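Local coordinates for protein L-ornithine N(5)-monooxygenase (Pseudomonas aeruginosa, PDB 3S5W) that catalyses the FAD- and NADPH-dependent hydroxylation of L-ornithine to N(5)-hydroxyornithine, the first step in making hydroxamate siderophores such as pyoverdin, at residues L424-L429 against P433-E438; G39-A44 against Y413-S418; E275-K280 against H301-S306. All blocks are in the same frame, centred on the assembly; numbering follows the deposited sequence.

Contact 1 of 3, residues L424-L429 against P433-E438; sequences LSDTLL and PVRAEE. With FAD (flavin-adenine dinucleotide), chain C.
Arg435, reaching from helix 432-447, holds the loop at Asp426 mainly through the backbone. Its NH1 donates to Asp426 O over 2.9 Å, reaching a lone pair in the carbonyl plane, while that oxygen stays near the guanidinium plane. A bend at chi3 (81°) in the otherwise extended chain brings NH1 to this carbonyl.

The charge pairing is looser. Asp426 OD1 lies 3.7 Å from Arg435 NH1, a long salt bridge with the oxygen well out of the guanidinium plane. The carboxylate also pairs with Ser418, and the other guanidinium nitrogens with Gln415 and Ser41. Arginine suits this buried place because it can serve several acceptors at once.

Of two waters, one takes a bond from Arg435 NH2 and donates to both Asp426 O and Leu428 O; the other links Asp426 OD1 with Arg435 NH1.

The type I turn from Ser425 to Leu428, closed by Leu428 N to Ser425 O (3.1 Å), presents its backbone to the cofactor. Thr427 O accepts from the ribityl O2' of FAD at 2.8 Å, and Leu429 N donates to flavin O2 at 2.9 Å. Loop 424-429 supplies the C-terminal part of the FAD site, with Arg435 behind it as second-shell support.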
loop_
_atom_site.group_PDB
_atom_site.type_symbol
_atom_site.label_atom_id
_atom_site.label_comp_id
_atom_site.label_asym_id
_atom_site.label_seq_id
_atom_site.Cartn_x
_atom_site.Cartn_y
_atom_site.Cartn_z
ATOM N N LEU A 424 6.569 5.987 10.606
ATOM C CA LEU A 424 6.744 5.009 9.527
ATOM C C LEU A 424 5.738 3.848 9.535
ATOM O O LEU A 424 5.585 3.158 8.514
ATOM C CB LEU A 424 8.211 4.502 9.493
ATOM C CG LEU A 424 9.177 5.574 8.969
ATOM C CD1 LEU A 424 10.606 5.274 9.390
ATOM C CD2 LEU A 424 9.136 5.697 7.479
ATOM N N SER A 425 5.031 3.634 10.647
ATOM C CA SER A 425 3.998 2.615 10.662
ATOM C C SER A 425 2.780 3.036 9.814
ATOM O O SER A 425 1.897 2.220 9.528
ATOM C CB SER A 425 3.515 2.362 12.095
ATOM O OG SER A 425 4.505 1.689 12.822
ATOM N N ASP A 426 2.727 4.317 9.445
ATOM C CA ASP A 426 1.443 4.877 8.957
ATOM C C ASP A 426 0.897 4.176 7.718
ATOM O O ASP A 426 -0.293 3.895 7.649
ATOM C CB ASP A 426 1.539 6.386 8.740
ATOM C CG ASP A 426 0.145 7.044 8.610
ATOM O OD1 ASP A 426 -0.523 7.214 9.645
ATOM O OD2 ASP A 426 -0.266 7.336 7.472
ATOM N N THR A 427 1.752 3.905 6.734
ATOM C CA THR A 427 1.320 3.251 5.486
ATOM C C THR A 427 1.372 1.717 5.517
ATOM O O THR A 427 1.182 1.081 4.476
ATOM C CB THR A 427 2.192 3.696 4.298
ATOM O OG1 THR A 427 3.526 3.192 4.465
ATOM C CG2 THR A 427 2.194 5.239 4.186
ATOM N N LEU A 428 1.645 1.135 6.685
ATOM C CA LEU A 428 1.930 -0.322 6.758
ATOM C C LEU A 428 0.839 -1.056 7.515
ATOM O O LEU A 428 -0.185 -0.465 7.880
ATOM C CB LEU A 428 3.295 -0.554 7.438
ATOM C CG LEU A 428 4.515 0.123 6.810
ATOM C CD1 LEU A 428 5.762 -0.175 7.646
ATOM C CD2 LEU A 428 4.734 -0.329 5.370
ATOM N N LEU A 429 1.045 -2.354 7.750
ATOM C CA LEU A 429 0.148 -3.119 8.647
ATOM C C LEU A 429 0.475 -2.914 10.130
ATOM O O LEU A 429 -0.302 -3.324 10.996
ATOM C CB LEU A 429 0.251 -4.627 8.324
ATOM C CG LEU A 429 -0.140 -5.024 6.923
ATOM C CD1 LEU A 429 0.349 -6.441 6.610
ATOM C CD2 LEU A 429 -1.694 -4.909 6.739
ATOM N N PRO A 433 -4.190 -2.542 14.430
ATOM C CA PRO A 433 -5.138 -2.800 15.542
ATOM C C PRO A 433 -5.326 -1.637 16.514
ATOM O O PRO A 433 -6.430 -1.436 17.059
ATOM C CB PRO A 433 -4.518 -4.003 16.287
ATOM C CG PRO A 433 -3.654 -4.690 15.249
ATOM C CD PRO A 433 -3.112 -3.558 14.363
ATOM N N VAL A 434 -4.245 -0.905 16.764
ATOM C CA VAL A 434 -4.277 0.239 17.657
ATOM C C VAL A 434 -4.932 1.469 16.972
ATOM O O VAL A 434 -5.755 2.177 17.608
ATOM C CB VAL A 434 -2.831 0.540 18.222
ATOM C CG1 VAL A 434 -2.835 1.757 19.103
ATOM C CG2 VAL A 434 -2.299 -0.693 19.029
ATOM N N ARG A 435 -4.569 1.738 15.711
ATOM C CA ARG A 435 -5.231 2.825 14.978
ATOM C C ARG A 435 -6.748 2.591 14.864
ATOM O O ARG A 435 -7.542 3.535 15.000
ATOM C CB ARG A 435 -4.608 2.992 13.602
ATOM C CG ARG A 435 -5.135 4.176 12.817
ATOM C CD ARG A 435 -4.191 4.489 11.676
ATOM N NE ARG A 435 -4.349 3.640 10.490
ATOM C CZ ARG A 435 -3.365 3.404 9.631
ATOM N NH1 ARG A 435 -2.146 3.857 9.897
ATOM N NH2 ARG A 435 -3.582 2.710 8.519
ATOM N N ALA A 436 -7.152 1.340 14.626
ATOM C CA ALA A 436 -8.567 1.006 14.537
ATOM C C ALA A 436 -9.284 1.326 15.858
ATOM O O ALA A 436 -10.398 1.866 15.853
ATOM C CB ALA A 436 -8.743 -0.468 14.201
ATOM N N GLU A 437 -8.650 0.977 16.977
ATOM C CA GLU A 437 -9.215 1.263 18.299
ATOM C C GLU A 437 -9.290 2.779 18.507
ATOM O O GLU A 437 -10.263 3.292 19.073
ATOM C CB GLU A 437 -8.356 0.649 19.395
ATOM C CG GLU A 437 -8.845 0.971 20.808
ATOM C CD GLU A 437 -8.289 0.006 21.837
ATOM O OE1 GLU A 437 -7.056 -0.028 22.006
ATOM O OE2 GLU A 437 -9.091 -0.721 22.467
ATOM N N GLU A 438 -8.287 3.498 18.023
ATOM C CA GLU A 438 -8.252 4.948 18.202
ATOM C C GLU A 438 -9.309 5.691 17.349
ATOM O O GLU A 438 -10.026 6.570 17.862
ATOM C CB GLU A 438 -6.861 5.491 17.934
ATOM C CG GLU A 438 -5.830 5.052 19.012
ATOM C CD GLU A 438 -4.393 5.445 18.662
ATOM O OE1 GLU A 438 -4.141 5.849 17.506
ATOM O OE2 GLU A 438 -3.510 5.338 19.542
HETATM P PA FAD C . -4.902 -0.627 0.631
HETATM O O1A FAD C . -4.123 -0.052 -0.491
HETATM O O2A FAD C . -4.520 -2.063 1.030
HETATM O O5B FAD C . -6.484 -0.626 0.260
HETATM C C5B FAD C . -7.050 0.516 -0.339
HETATM C C4B FAD C . -8.366 0.029 -0.922
HETATM O O4B FAD C . -9.044 1.151 -1.418
HETATM C C3B FAD C . -8.121 -0.893 -2.112
HETATM O O3B FAD C . -8.735 -2.146 -1.882
HETATM C C2B FAD C . -8.743 -0.156 -3.305
HETATM O O2B FAD C . -9.487 -1.025 -4.151
HETATM C C1B FAD C . -9.690 0.789 -2.629
HETATM N N9A FAD C . -9.921 2.056 -3.314
HETATM C C8A FAD C . -8.979 2.969 -3.779
HETATM N N7A FAD C . -9.660 4.044 -4.276
HETATM C C5A FAD C . -10.990 3.822 -4.102
HETATM C C6A FAD C . -12.117 4.580 -4.421
HETATM N N6A FAD C . -11.993 5.867 -4.784
HETATM N N1A FAD C . -13.371 4.055 -4.117
HETATM C C2A FAD C . -13.533 2.831 -3.501
HETATM N N3A FAD C . -12.412 2.074 -3.181
HETATM C C4A FAD C . -11.167 2.574 -3.485
HETATM N N1 FAD C . 2.732 -3.524 4.531
HETATM C C2 FAD C . 3.219 -4.357 5.530
HETATM O O2 FAD C . 3.109 -4.041 6.703
HETATM N N3 FAD C . 3.834 -5.550 5.214
HETATM C C4 FAD C . 3.971 -5.959 3.911
HETATM O O4 FAD C . 4.491 -7.063 3.676
HETATM C C4X FAD C . 3.495 -5.113 2.890
HETATM N N5 FAD C . 3.635 -5.487 1.561
HETATM C C5X FAD C . 3.177 -4.648 0.558
HETATM C C6 FAD C . 3.327 -5.038 -0.782
HETATM C C7 FAD C . 2.879 -4.220 -1.810
HETATM C C7M FAD C . 3.083 -4.700 -3.226
HETATM C C8 FAD C . 2.304 -2.993 -1.500
HETATM C C8M FAD C . 1.794 -2.059 -2.560
HETATM C C9 FAD C . 2.149 -2.597 -0.176
HETATM C C9A FAD C . 2.566 -3.426 0.874
HETATM N N10 FAD C . 2.422 -3.044 2.213
HETATM C C10 FAD C . 2.905 -3.883 3.212
HETATM C "C1'" FAD C . 1.834 -1.725 2.612
HETATM C "C2'" FAD C . 0.306 -1.624 2.421
HETATM O "O2'" FAD C . 0.081 -0.224 2.224
HETATM C "C3'" FAD C . -0.403 -2.103 3.679
HETATM O "O3'" FAD C . -0.054 -3.463 4.008
HETATM C "C4'" FAD C . -1.943 -2.058 3.520
HETATM O "O4'" FAD C . -2.307 -2.683 2.295
HETATM C "C5'" FAD C . -2.568 -0.645 3.661
HETATM O "O5'" FAD C . -3.958 -0.823 3.854
HETATM P P FAD C . -5.061 0.263 3.383
HETATM O O1P FAD C . -6.395 -0.399 3.626
HETATM O O2P FAD C . -4.759 1.541 4.118
HETATM O O3P FAD C . -4.779 0.429 1.822
HETATM O O HOH W 1 -1.499 1.653 6.879
HETATM O O HOH W 2 -0.527 5.564 12.003
#

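Contact 2 of 3, residues G39-A44 against Y413-S418; sequences GPSNIA and YAQGFS. With FAD (flavin-adenine dinucleotide), chain C.
The amide planes of Asn42 and Gln415 are inclined at 47°, with Gln415 NE2 coming to 3.0 Å from Asn42 OD1. The same NE2 donates a weak hydrogen bond to Ser41 O at 3.3 Å, and the other end of the glutamine amide rests on the serine, OE1 lying 3.6 Å from Ser41 CB. Extended beyond CG, the glutamine reaches from the strand end to the first turn of the helix. A water bridges Gln415 and Ser41, donating to Gln415 OE1 and to Ser41 O. Both amides have outside partners: Gln415 OE1 accepts from Arg435 NE, Asn42 ND2 bonds to Gly37 O and Asn42 OD1 to Ser187. A long amide side chain suits such a buried junction, since it offers donor and acceptor together.

Residues 39-44 take in the last glycine of the turn after strand 30-36 and the start of helix 40-56, the strand-turn-helix arrangement of a Rossmann-type FAD domain, with Gly39 as N-cap. Having no beta carbon, Gly39 can bring its CA to 3.7 Å from FAD O5B. Ser41 N donates to phosphate oxygen O1P at 2.9 Å (N-H...O 156°), so the helix start faces the diphosphate and its dipole probably favours the negative charge. Ser41 OG, placed beside its own backbone N (chi1 -75°), donates a hydrogen bond to O2P at 2.6 Å and receives one from Arg435 NH2, while Pro40 packs its ring carbons on the cofactor, CD lying 3.4 Å from O2A.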
loop_
_atom_site.group_PDB
_atom_site.type_symbol
_atom_site.label_atom_id
_atom_site.label_comp_id
_atom_site.label_asym_id
_atom_site.label_seq_id
_atom_site.Cartn_x
_atom_site.Cartn_y
_atom_site.Cartn_z
ATOM N N GLY A 39 -9.662 -2.182 2.293
ATOM C CA GLY A 39 -8.380 -2.873 2.504
ATOM C C GLY A 39 -8.119 -3.030 4.003
ATOM O O GLY A 39 -8.990 -2.719 4.844
ATOM N N PRO A 40 -6.897 -3.479 4.368
ATOM C CA PRO A 40 -6.560 -3.715 5.764
ATOM C C PRO A 40 -6.928 -2.587 6.725
ATOM O O PRO A 40 -7.411 -2.870 7.812
ATOM C CB PRO A 40 -5.032 -3.948 5.732
ATOM C CG PRO A 40 -4.793 -4.574 4.357
ATOM C CD PRO A 40 -5.878 -4.006 3.437
ATOM N N SER A 41 -6.729 -1.322 6.336
ATOM C CA SER A 41 -7.045 -0.228 7.263
ATOM C C SER A 41 -8.524 -0.260 7.680
ATOM O O SER A 41 -8.855 -0.154 8.854
ATOM C CB SER A 41 -6.704 1.134 6.652
ATOM O OG SER A 41 -5.310 1.327 6.668
ATOM N N ASN A 42 -9.407 -0.369 6.699
ATOM C CA ASN A 42 -10.823 -0.316 7.011
ATOM C C ASN A 42 -11.393 -1.640 7.480
ATOM O O ASN A 42 -12.356 -1.646 8.229
ATOM C CB ASN A 42 -11.619 0.305 5.867
ATOM C CG ASN A 42 -11.500 1.836 5.843
ATOM O OD1 ASN A 42 -11.016 2.462 6.796
ATOM N ND2 ASN A 42 -11.976 2.436 4.771
ATOM N N ILE A 43 -10.782 -2.753 7.083
ATOM C CA ILE A 43 -11.170 -4.052 7.655
ATOM C C ILE A 43 -10.843 -4.024 9.161
ATOM O O ILE A 43 -11.669 -4.405 9.985
ATOM C CB ILE A 43 -10.454 -5.252 6.962
ATOM C CG1 ILE A 43 -10.784 -5.314 5.468
ATOM C CG2 ILE A 43 -10.881 -6.535 7.608
ATOM C CD1 ILE A 43 -9.881 -6.227 4.605
ATOM N N ALA A 44 -9.629 -3.585 9.518
ATOM C CA ALA A 44 -9.265 -3.489 10.936
ATOM C C ALA A 44 -10.238 -2.577 11.705
ATOM O O ALA A 44 -10.598 -2.839 12.876
ATOM C CB ALA A 44 -7.816 -2.955 11.093
ATOM N N TYR A 413 -12.143 11.167 8.771
ATOM C CA TYR A 413 -10.872 10.540 9.173
ATOM C C TYR A 413 -10.149 10.053 7.916
ATOM O O TYR A 413 -10.783 9.772 6.895
ATOM C CB TYR A 413 -11.155 9.364 10.110
ATOM C CG TYR A 413 -11.863 9.734 11.389
ATOM C CD1 TYR A 413 -13.259 9.838 11.442
ATOM C CD2 TYR A 413 -11.148 9.957 12.562
ATOM C CE1 TYR A 413 -13.918 10.172 12.637
ATOM C CE2 TYR A 413 -11.803 10.276 13.758
ATOM C CZ TYR A 413 -13.198 10.385 13.778
ATOM O OH TYR A 413 -13.849 10.715 14.957
ATOM N N ALA A 414 -8.818 9.958 7.982
ATOM C CA ALA A 414 -8.042 9.413 6.879
ATOM C C ALA A 414 -6.995 8.446 7.429
ATOM O O ALA A 414 -6.424 8.718 8.456
ATOM C CB ALA A 414 -7.384 10.526 6.091
ATOM N N GLN A 415 -6.756 7.338 6.722
ATOM C CA GLN A 415 -5.794 6.335 7.175
ATOM C C GLN A 415 -4.746 6.165 6.099
ATOM O O GLN A 415 -5.093 5.940 4.934
ATOM C CB GLN A 415 -6.501 4.995 7.427
ATOM C CG GLN A 415 -7.504 5.046 8.558
ATOM C CD GLN A 415 -7.789 3.669 9.114
ATOM O OE1 GLN A 415 -6.914 3.052 9.725
ATOM N NE2 GLN A 415 -9.012 3.166 8.896
ATOM N N GLY A 416 -3.469 6.271 6.504
ATOM C CA GLY A 416 -2.333 6.014 5.619
ATOM C C GLY A 416 -1.783 7.257 4.943
ATOM O O GLY A 416 -0.917 7.149 4.053
ATOM N N PHE A 417 -2.262 8.424 5.390
ATOM C CA PHE A 417 -1.875 9.715 4.793
ATOM C C PHE A 417 -1.142 10.622 5.760
ATOM O O PHE A 417 -1.040 11.845 5.550
ATOM C CB PHE A 417 -3.134 10.395 4.203
ATOM C CG PHE A 417 -3.604 9.695 2.981
ATOM C CD1 PHE A 417 -3.081 10.047 1.732
ATOM C CD2 PHE A 417 -4.465 8.587 3.079
ATOM C CE1 PHE A 417 -3.444 9.345 0.578
ATOM C CE2 PHE A 417 -4.844 7.879 1.926
ATOM C CZ PHE A 417 -4.331 8.256 0.673
ATOM N N SER A 418 -0.667 10.036 6.855
ATOM C CA SER A 418 -0.137 10.853 7.919
ATOM C C SER A 418 1.206 10.338 8.439
ATOM O O SER A 418 1.518 10.502 9.597
ATOM C CB SER A 418 -1.181 10.991 9.038
ATOM O OG SER A 418 -1.661 9.713 9.418
HETATM P PA FAD C . -4.902 -0.627 0.631
HETATM O O1A FAD C . -4.123 -0.052 -0.491
HETATM O O2A FAD C . -4.520 -2.063 1.030
HETATM O O5B FAD C . -6.484 -0.626 0.260
HETATM C C5B FAD C . -7.050 0.516 -0.339
HETATM C C4B FAD C . -8.366 0.029 -0.922
HETATM O O4B FAD C . -9.044 1.151 -1.418
HETATM C C3B FAD C . -8.121 -0.893 -2.112
HETATM O O3B FAD C . -8.735 -2.146 -1.882
HETATM C C2B FAD C . -8.743 -0.156 -3.305
HETATM O O2B FAD C . -9.487 -1.025 -4.151
HETATM C C1B FAD C . -9.690 0.789 -2.629
HETATM N N9A FAD C . -9.921 2.056 -3.314
HETATM C C8A FAD C . -8.979 2.969 -3.779
HETATM N N7A FAD C . -9.660 4.044 -4.276
HETATM C C5A FAD C . -10.990 3.822 -4.102
HETATM C C6A FAD C . -12.117 4.580 -4.421
HETATM N N6A FAD C . -11.993 5.867 -4.784
HETATM N N1A FAD C . -13.371 4.055 -4.117
HETATM C C2A FAD C . -13.533 2.831 -3.501
HETATM N N3A FAD C . -12.412 2.074 -3.181
HETATM C C4A FAD C . -11.167 2.574 -3.485
HETATM N N1 FAD C . 2.732 -3.524 4.531
HETATM C C2 FAD C . 3.219 -4.357 5.530
HETATM O O2 FAD C . 3.109 -4.041 6.703
HETATM N N3 FAD C . 3.834 -5.550 5.214
HETATM C C4 FAD C . 3.971 -5.959 3.911
HETATM O O4 FAD C . 4.491 -7.063 3.676
HETATM C C4X FAD C . 3.495 -5.113 2.890
HETATM N N5 FAD C . 3.635 -5.487 1.561
HETATM C C5X FAD C . 3.177 -4.648 0.558
HETATM C C6 FAD C . 3.327 -5.038 -0.782
HETATM C C7 FAD C . 2.879 -4.220 -1.810
HETATM C C7M FAD C . 3.083 -4.700 -3.226
HETATM C C8 FAD C . 2.304 -2.993 -1.500
HETATM C C8M FAD C . 1.794 -2.059 -2.560
HETATM C C9 FAD C . 2.149 -2.597 -0.176
HETATM C C9A FAD C . 2.566 -3.426 0.874
HETATM N N10 FAD C . 2.422 -3.044 2.213
HETATM C C10 FAD C . 2.905 -3.883 3.212
HETATM C "C1'" FAD C . 1.834 -1.725 2.612
HETATM C "C2'" FAD C . 0.306 -1.624 2.421
HETATM O "O2'" FAD C . 0.081 -0.224 2.224
HETATM C "C3'" FAD C . -0.403 -2.103 3.679
HETATM O "O3'" FAD C . -0.054 -3.463 4.008
HETATM C "C4'" FAD C . -1.943 -2.058 3.520
HETATM O "O4'" FAD C . -2.307 -2.683 2.295
HETATM C "C5'" FAD C . -2.568 -0.645 3.661
HETATM O "O5'" FAD C . -3.958 -0.823 3.854
HETATM P P FAD C . -5.061 0.263 3.383
HETATM O O1P FAD C . -6.395 -0.399 3.626
HETATM O O2P FAD C . -4.759 1.541 4.118
HETATM O O3P FAD C . -4.779 0.429 1.822
HETATM O O HOH W 3 -7.899 1.125 11.363
#

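Contact 3 of 3, residues E275-K280 against H301-S306; sequences EVFAPK and HNTNYS. With ONH (N~5~-hydroxy-L-ornithine), chain E; NAP (NADP nicotinamide-adenine-dinucleotide phosphate), chain F.
Phe277 meets Thr303 at the far end of its ring, where CZ lies 3.2 Å from Thr303 OG1 in an oblique approach. The ring is sandwiched as well: Val276 CG1 sits 3.6 Å above one face, toward the rim, and the CA of the bound hydroxyornithine lies 3.4 Å above the opposite face, over the ring centre. Thr303 OG1 stands between its own backbone N and carbonyl carbon (chi1 59°), where it bonds to Tyr300 O and leaves CG2 to meet Val276 CG1.

Asn304 has CG anti to its N (chi1 -165°), which brings OD1 within 2.8 Å of the ligand NE, its donor. Asn304 ND2 lies over a face of the Tyr305 ring. NADP is held by backbone and hydroxyl: Asn304 O accepts from O3D, and Ser306 N donates to O1A and its OG to O2X.

The phenyl face thus packs on the amino-acid end of the ligand, while one asparagine carbonyl ties the hydroxylated nitrogen to the loop that also binds NADP.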
loop_
_atom_site.group_PDB
_atom_site.type_symbol
_atom_site.label_atom_id
_atom_site.label_comp_id
_atom_site.label_asym_id
_atom_site.label_seq_id
_atom_site.Cartn_x
_atom_site.Cartn_y
_atom_site.Cartn_z
ATOM N N GLU A 275 11.780 -0.845 16.895
ATOM C CA GLU A 275 10.914 -0.110 17.830
ATOM C C GLU A 275 10.254 1.147 17.214
ATOM O O GLU A 275 9.248 1.628 17.752
ATOM C CB GLU A 275 11.642 0.220 19.131
ATOM C CG GLU A 275 11.852 -1.086 19.947
ATOM C CD GLU A 275 12.463 -0.872 21.302
ATOM O OE1 GLU A 275 12.807 0.279 21.625
ATOM O OE2 GLU A 275 12.631 -1.872 22.032
ATOM N N VAL A 276 10.782 1.638 16.101
ATOM C CA VAL A 276 10.171 2.808 15.390
ATOM C C VAL A 276 8.766 2.494 14.837
ATOM O O VAL A 276 8.000 3.418 14.466
ATOM C CB VAL A 276 11.122 3.410 14.298
ATOM C CG1 VAL A 276 11.234 2.533 13.062
ATOM C CG2 VAL A 276 10.722 4.810 13.890
ATOM N N PHE A 277 8.445 1.199 14.760
ATOM C CA PHE A 277 7.114 0.760 14.304
ATOM C C PHE A 277 6.136 0.469 15.441
ATOM O O PHE A 277 4.930 0.253 15.193
ATOM C CB PHE A 277 7.243 -0.466 13.383
ATOM C CG PHE A 277 8.055 -0.204 12.168
ATOM C CD1 PHE A 277 9.399 -0.570 12.128
ATOM C CD2 PHE A 277 7.496 0.429 11.054
ATOM C CE1 PHE A 277 10.176 -0.311 10.986
ATOM C CE2 PHE A 277 8.258 0.690 9.917
ATOM C CZ PHE A 277 9.615 0.305 9.882
ATOM N N ALA A 278 6.630 0.465 16.678
ATOM C CA ALA A 278 5.796 0.131 17.844
ATOM C C ALA A 278 4.688 1.202 18.027
ATOM O O ALA A 278 4.908 2.377 17.683
ATOM C CB ALA A 278 6.643 0.025 19.114
ATOM N N PRO A 279 3.510 0.798 18.530
ATOM C CA PRO A 279 2.446 1.795 18.762
ATOM C C PRO A 279 2.917 3.030 19.572
ATOM O O PRO A 279 2.514 4.145 19.246
ATOM C CB PRO A 279 1.386 1.012 19.532
ATOM C CG PRO A 279 1.494 -0.410 18.949
ATOM C CD PRO A 279 3.034 -0.587 18.748
ATOM N N LYS A 280 3.790 2.831 20.580
ATOM C CA LYS A 280 4.380 3.941 21.362
ATOM C C LYS A 280 5.075 5.030 20.522
ATOM O O LYS A 280 5.068 6.225 20.867
ATOM C CB LYS A 280 5.419 3.369 22.343
ATOM C CG LYS A 280 5.491 4.081 23.679
ATOM C CD LYS A 280 6.252 3.229 24.731
ATOM C CE LYS A 280 5.312 2.192 25.389
ATOM N NZ LYS A 280 5.536 2.094 26.866
ATOM N N HIS A 301 14.589 6.030 7.397
ATOM C CA HIS A 301 14.068 5.842 6.043
ATOM C C HIS A 301 14.321 4.409 5.543
ATOM O O HIS A 301 13.451 3.819 4.889
ATOM C CB HIS A 301 14.718 6.851 5.081
ATOM C CG HIS A 301 13.982 7.038 3.787
ATOM N ND1 HIS A 301 14.532 6.720 2.557
ATOM C CD2 HIS A 301 12.760 7.561 3.525
ATOM C CE1 HIS A 301 13.673 7.021 1.598
ATOM N NE2 HIS A 301 12.591 7.526 2.160
ATOM N N ASN A 302 15.488 3.846 5.898
ATOM C CA ASN A 302 15.896 2.529 5.420
ATOM C C ASN A 302 15.254 1.322 6.132
ATOM O O ASN A 302 15.628 0.174 5.886
ATOM C CB ASN A 302 17.440 2.411 5.407
ATOM C CG ASN A 302 18.012 2.131 6.761
ATOM O OD1 ASN A 302 17.452 2.543 7.785
ATOM N ND2 ASN A 302 19.145 1.399 6.794
ATOM N N THR A 303 14.322 1.582 7.029
ATOM C CA THR A 303 13.477 0.502 7.599
ATOM C C THR A 303 12.332 0.190 6.632
ATOM O O THR A 303 11.675 -0.833 6.743
ATOM C CB THR A 303 12.828 0.941 8.909
ATOM O OG1 THR A 303 12.025 2.104 8.657
ATOM C CG2 THR A 303 13.899 1.265 9.954
ATOM N N ASN A 304 12.104 1.076 5.661
ATOM C CA ASN A 304 10.924 0.911 4.815
ATOM C C ASN A 304 11.018 1.293 3.343
ATOM O O ASN A 304 10.245 0.781 2.546
ATOM C CB ASN A 304 9.721 1.632 5.440
ATOM C CG ASN A 304 8.378 1.189 4.812
ATOM O OD1 ASN A 304 8.028 0.008 4.864
ATOM N ND2 ASN A 304 7.652 2.131 4.178
ATOM N N TYR A 305 11.906 2.210 2.975
ATOM C CA TYR A 305 11.925 2.730 1.610
ATOM C C TYR A 305 13.269 2.486 0.948
ATOM O O TYR A 305 14.318 2.625 1.620
ATOM C CB TYR A 305 11.653 4.248 1.622
ATOM C CG TYR A 305 10.274 4.605 2.114
ATOM C CD1 TYR A 305 9.158 4.389 1.292
ATOM C CD2 TYR A 305 10.079 5.185 3.381
ATOM C CE1 TYR A 305 7.885 4.710 1.713
ATOM C CE2 TYR A 305 8.789 5.518 3.832
ATOM C CZ TYR A 305 7.695 5.276 2.978
ATOM O OH TYR A 305 6.407 5.579 3.360
ATOM N N SER A 306 13.224 2.129 -0.350
ATOM C CA SER A 306 14.408 1.873 -1.194
ATOM C C SER A 306 15.312 0.781 -0.611
ATOM O O SER A 306 16.561 0.864 -0.690
ATOM C CB SER A 306 15.235 3.159 -1.403
ATOM O OG SER A 306 14.435 4.191 -1.963
HETATM C C ONH E . 7.454 -3.774 11.429
HETATM N N ONH E . 9.617 -3.779 10.249
HETATM O O ONH E . 7.946 -4.745 12.076
HETATM C CA ONH E . 8.227 -3.262 10.246
HETATM C CB ONH E . 7.471 -3.595 8.954
HETATM C CD ONH E . 7.469 -3.310 6.508
HETATM N NE ONH E . 8.226 -2.704 5.443
HETATM C CG ONH E . 8.215 -2.980 7.780
HETATM O OZ ONH E . 8.031 -3.194 4.171
HETATM O OXT ONH E . 6.362 -3.203 11.712
HETATM P PA NAP F . 10.108 2.179 -2.606
HETATM O O1A NAP F . 10.795 1.596 -1.448
HETATM O O2A NAP F . 9.627 3.532 -2.405
HETATM O O5B NAP F . 11.069 1.968 -3.850
HETATM C C5B NAP F . 10.939 2.861 -4.893
HETATM C C4B NAP F . 12.116 2.544 -5.791
HETATM O O4B NAP F . 11.848 3.273 -6.955
HETATM C C3B NAP F . 13.429 3.063 -5.189
HETATM O O3B NAP F . 14.444 2.198 -5.682
HETATM C C2B NAP F . 13.515 4.443 -5.865
HETATM O O2B NAP F . 14.841 4.833 -6.071
HETATM C C1B NAP F . 12.884 4.172 -7.252
HETATM N N9A NAP F . 12.391 5.434 -7.826
HETATM C C8A NAP F . 11.395 6.244 -7.322
HETATM N N7A NAP F . 11.245 7.320 -8.127
HETATM C C5A NAP F . 12.149 7.217 -9.116
HETATM C C6A NAP F . 12.454 8.048 -10.195
HETATM N N6A NAP F . 11.804 9.192 -10.368
HETATM N N1A NAP F . 13.450 7.673 -11.047
HETATM C C2A NAP F . 14.152 6.508 -10.889
HETATM N N3A NAP F . 13.855 5.677 -9.817
HETATM C C4A NAP F . 12.884 6.042 -8.943
HETATM O O3 NAP F . 8.914 1.223 -3.124
HETATM P PN NAP F . 8.702 -0.398 -3.186
HETATM O O1N NAP F . 7.417 -0.593 -3.938
HETATM O O2N NAP F . 9.915 -1.130 -3.678
HETATM O O5D NAP F . 8.454 -0.611 -1.610
HETATM C C5D NAP F . 8.968 -1.586 -0.728
HETATM C C4D NAP F . 7.782 -1.738 0.218
HETATM O O4D NAP F . 7.594 -3.007 0.784
HETATM C C3D NAP F . 7.715 -0.828 1.434
HETATM O O3D NAP F . 7.661 0.532 1.075
HETATM C C2D NAP F . 6.452 -1.401 2.097
HETATM O O2D NAP F . 5.214 -0.791 1.753
HETATM C C1D NAP F . 6.444 -2.855 1.608
HETATM P P2B NAP F . 15.615 5.918 -5.149
HETATM O O1X NAP F . 16.774 6.303 -6.060
HETATM O O2X NAP F . 15.997 5.124 -3.915
HETATM O O3X NAP F . 14.664 7.039 -4.807
#

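In the fold
Contact 2 joins helix 40-56, near the N-terminus, to strand 411-414, late in the chain, and contact 3 is nested inside the loop it closes. Contact 1 follows, on the loop and helix 432-447 just after. The centres of contacts 1 and 2 are about 7 Å apart; both touch FAD, and the two touch directly through polar side chains. The centre of contact 3 is about 12 Å from that of contact 1 and about 17 Å from that of contact 2. Contact 3 meets contact 1 through Leu428, which packs on Phe277 and Asn304. Contact 1, itself part of the FAD site, lies between the diphosphate-binding contact 2 and the substrate and NADP loops of contact 3.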